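Local coordinates for protein probable ss-1,3-N-acetylglucosaminyltransferase (Staphylococcus aureus subsp. aureus N315, PDB 6H21) that is a probable glycosyltransferase with a GT-A type family 2 domain that binds uridine-diphosphate-N-acetylglucosamine and manganese, at residues L134-Y139 against A151-G156. Numbering follows the deposited sequence.
Sequences LIIGKY and AIFEKG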
loop_
_atom_site.group_PDB
_atom_site.type_symbol
_atom_site.label_atom_id
_atom_site.label_comp_id
_atom_site.label_asym_id
_atom_site.label_seq_id
_atom_site.Cartn_x
_atom_site.Cartn_y
_atom_site.Cartn_z
ATOM N N LEU C 134 44.133 -3.014 -5.671
ATOM C CA LEU C 134 43.527 -2.743 -4.372
ATOM C C LEU C 134 43.702 -3.977 -3.482
ATOM O O LEU C 134 43.381 -5.074 -3.909
ATOM C CB LEU C 134 42.042 -2.446 -4.601
ATOM C CG LEU C 134 41.202 -2.162 -3.359
ATOM C CD1 LEU C 134 41.648 -0.889 -2.661
ATOM C CD2 LEU C 134 39.721 -2.063 -3.715
ATOM N N ILE C 135 44.219 -3.801 -2.262
ATOM C CA ILE C 135 44.259 -4.894 -1.301
ATOM C C ILE C 135 43.489 -4.469 -0.045
ATOM O O ILE C 135 43.712 -3.371 0.495
ATOM C CB ILE C 135 45.701 -5.343 -0.989
ATOM C CG1 ILE C 135 46.539 -5.509 -2.262
ATOM C CG2 ILE C 135 45.687 -6.614 -0.146
ATOM C CD1 ILE C 135 47.328 -4.279 -2.653
ATOM N N ILE C 136 42.544 -5.328 0.359
ATOM C CA ILE C 136 41.689 -5.085 1.482
ATOM C C ILE C 136 42.076 -6.052 2.586
ATOM O O ILE C 136 41.990 -7.254 2.399
ATOM C CB ILE C 136 40.210 -5.229 1.095
ATOM C CG1 ILE C 136 39.917 -4.444 -0.183
ATOM C CG2 ILE C 136 39.311 -4.809 2.244
ATOM C CD1 ILE C 136 38.596 -4.762 -0.799
ATOM N N GLY C 137 42.512 -5.494 3.715
ATOM C CA GLY C 137 42.778 -6.270 4.925
ATOM C C GLY C 137 41.545 -6.334 5.809
ATOM O O GLY C 137 40.867 -5.336 5.997
ATOM N N LYS C 138 41.289 -7.507 6.389
ATOM C CA LYS C 138 40.209 -7.701 7.339
ATOM C C LYS C 138 40.273 -6.649 8.449
ATOM O O LYS C 138 41.342 -6.391 8.997
ATOM C CB LYS C 138 40.326 -9.093 7.958
ATOM C CG LYS C 138 39.263 -9.446 8.984
ATOM C CD LYS C 138 39.273 -10.920 9.328
ATOM C CE LYS C 138 38.407 -11.219 10.528
ATOM N NZ LYS C 138 38.479 -12.650 10.897
ATOM N N TYR C 139 39.109 -6.092 8.795
ATOM C CA TYR C 139 38.966 -5.091 9.848
ATOM C C TYR C 139 38.750 -5.802 11.185
ATOM O O TYR C 139 38.081 -6.841 11.252
ATOM C CB TYR C 139 37.815 -4.132 9.534
ATOM C CG TYR C 139 38.028 -3.374 8.250
ATOM C CD1 TYR C 139 39.016 -2.406 8.164
ATOM C CD2 TYR C 139 37.287 -3.644 7.113
ATOM C CE1 TYR C 139 39.278 -1.739 6.977
ATOM C CE2 TYR C 139 37.529 -2.978 5.923
ATOM C CZ TYR C 139 38.533 -2.027 5.850
ATOM O OH TYR C 139 38.785 -1.354 4.689
ATOM N N ALA C 151 30.901 -9.698 5.293
ATOM C CA ALA C 151 30.657 -10.578 4.145
ATOM C C ALA C 151 31.886 -10.670 3.226
ATOM O O ALA C 151 32.191 -11.738 2.730
ATOM C CB ALA C 151 29.446 -10.113 3.378
ATOM N N ILE C 152 32.565 -9.542 2.979
ATOM C CA ILE C 152 33.740 -9.501 2.115
ATOM C C ILE C 152 34.814 -10.476 2.615
ATOM O O ILE C 152 35.573 -11.004 1.800
ATOM C CB ILE C 152 34.300 -8.068 1.962
ATOM C CG1 ILE C 152 35.491 -8.032 1.003
ATOM C CG2 ILE C 152 34.660 -7.453 3.307
ATOM C CD1 ILE C 152 35.695 -6.709 0.308
ATOM N N PHE C 153 34.897 -10.712 3.932
ATOM C CA PHE C 153 35.981 -11.537 4.466
ATOM C C PHE C 153 35.542 -12.982 4.746
ATOM O O PHE C 153 36.344 -13.737 5.254
ATOM C CB PHE C 153 36.570 -10.898 5.722
ATOM C CG PHE C 153 36.966 -9.458 5.526
ATOM C CD1 PHE C 153 38.026 -9.121 4.698
ATOM C CD2 PHE C 153 36.256 -8.442 6.145
ATOM C CE1 PHE C 153 38.366 -7.791 4.504
ATOM C CE2 PHE C 153 36.609 -7.113 5.962
ATOM C CZ PHE C 153 37.662 -6.793 5.140
ATOM N N GLU C 154 34.318 -13.379 4.368
ATOM C CA GLU C 154 33.779 -14.685 4.810
ATOM C C GLU C 154 34.329 -15.852 3.963
ATOM O O GLU C 154 34.037 -16.999 4.266
ATOM C CB GLU C 154 32.246 -14.681 4.832
ATOM C CG GLU C 154 31.610 -15.219 3.557
ATOM C CD GLU C 154 30.210 -14.718 3.251
ATOM O OE1 GLU C 154 29.375 -14.722 4.179
ATOM O OE2 GLU C 154 29.961 -14.310 2.087
ATOM N N LYS C 155 35.127 -15.596 2.923
ATOM C CA LYS C 155 35.625 -16.703 2.072
ATOM C C LYS C 155 37.136 -16.889 2.238
ATOM O O LYS C 155 37.751 -17.636 1.478
ATOM C CB LYS C 155 35.262 -16.449 0.604
ATOM C CG LYS C 155 33.827 -15.992 0.376
ATOM C CD LYS C 155 33.330 -16.178 -1.033
ATOM C CE LYS C 155 31.883 -15.749 -1.183
ATOM N NZ LYS C 155 31.268 -16.291 -2.421
ATOM N N GLY C 156 37.725 -16.242 3.247
ATOM C CA GLY C 156 39.162 -16.239 3.426
ATOM C C GLY C 156 39.825 -15.362 2.386
ATOM O O GLY C 156 39.187 -14.443 1.841
#
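The ring of Phe153 lies between backbone and side chain: Lys138 covers one face, Ile152 of its own segment the other. On the first face the CA of Lys138 makes a CH-pi contact, 3.5 Å from the ring centroid and 19° off the normal. A CA hydrogen, slightly polarised by the flanking amides, suits the electron-rich face of a phenyl ring. On the second face sits Ile152 CG2, a methyl group displaced toward the rim. Around the edge, Ile136 CG2 approaches Phe153 CE1 at 3.9 Å, and Tyr139 CD2 comes within 3.7 Å of Phe153 CE2. The two aromatic planes are inclined at 76°, an oblique pairing. Tyr139 also carries Gly137 O over the centre of one ring face, while its hydroxyl reaches Leu175 O and Lys176 NZ by hydrogen bonds.

With CG anti to its carbonyl carbon (chi1 -52°), beside the backbone N, Phe153 sends its ring across to Lys138, the far rim (CE1, CZ, CE2) toward Ile136 and Tyr139. Beta-branched Ile136 serves two neighbours: CG2, anti to the backbone N, goes to the phenyl edge, while CG1, anti to the carbonyl carbon, diverges and carries CD1 to Ile152 CD1 at 3.7 Å. Lys138 is partly exposed: its aliphatic CB lies 4.0 Å from Phe153 CD1, and the extended chain takes the amino end away from the ring.

The contact fastens the following loop back onto strand 134-142, and Ile152 and Phe153 also touch Ile215 of the parallel neighbour, strand 213-216. It belongs to the GT-A type domain, with the Tyr139 side chain about 8 Å from the bound uridine-diphosphate-N-acetylglucosamine. The strand's backbone bonds go to partners such as Ser214, Lys216 and Met177. Without a hydrogen bond across, the two segments depend on fitted apolar surfaces and one CH-pi contact.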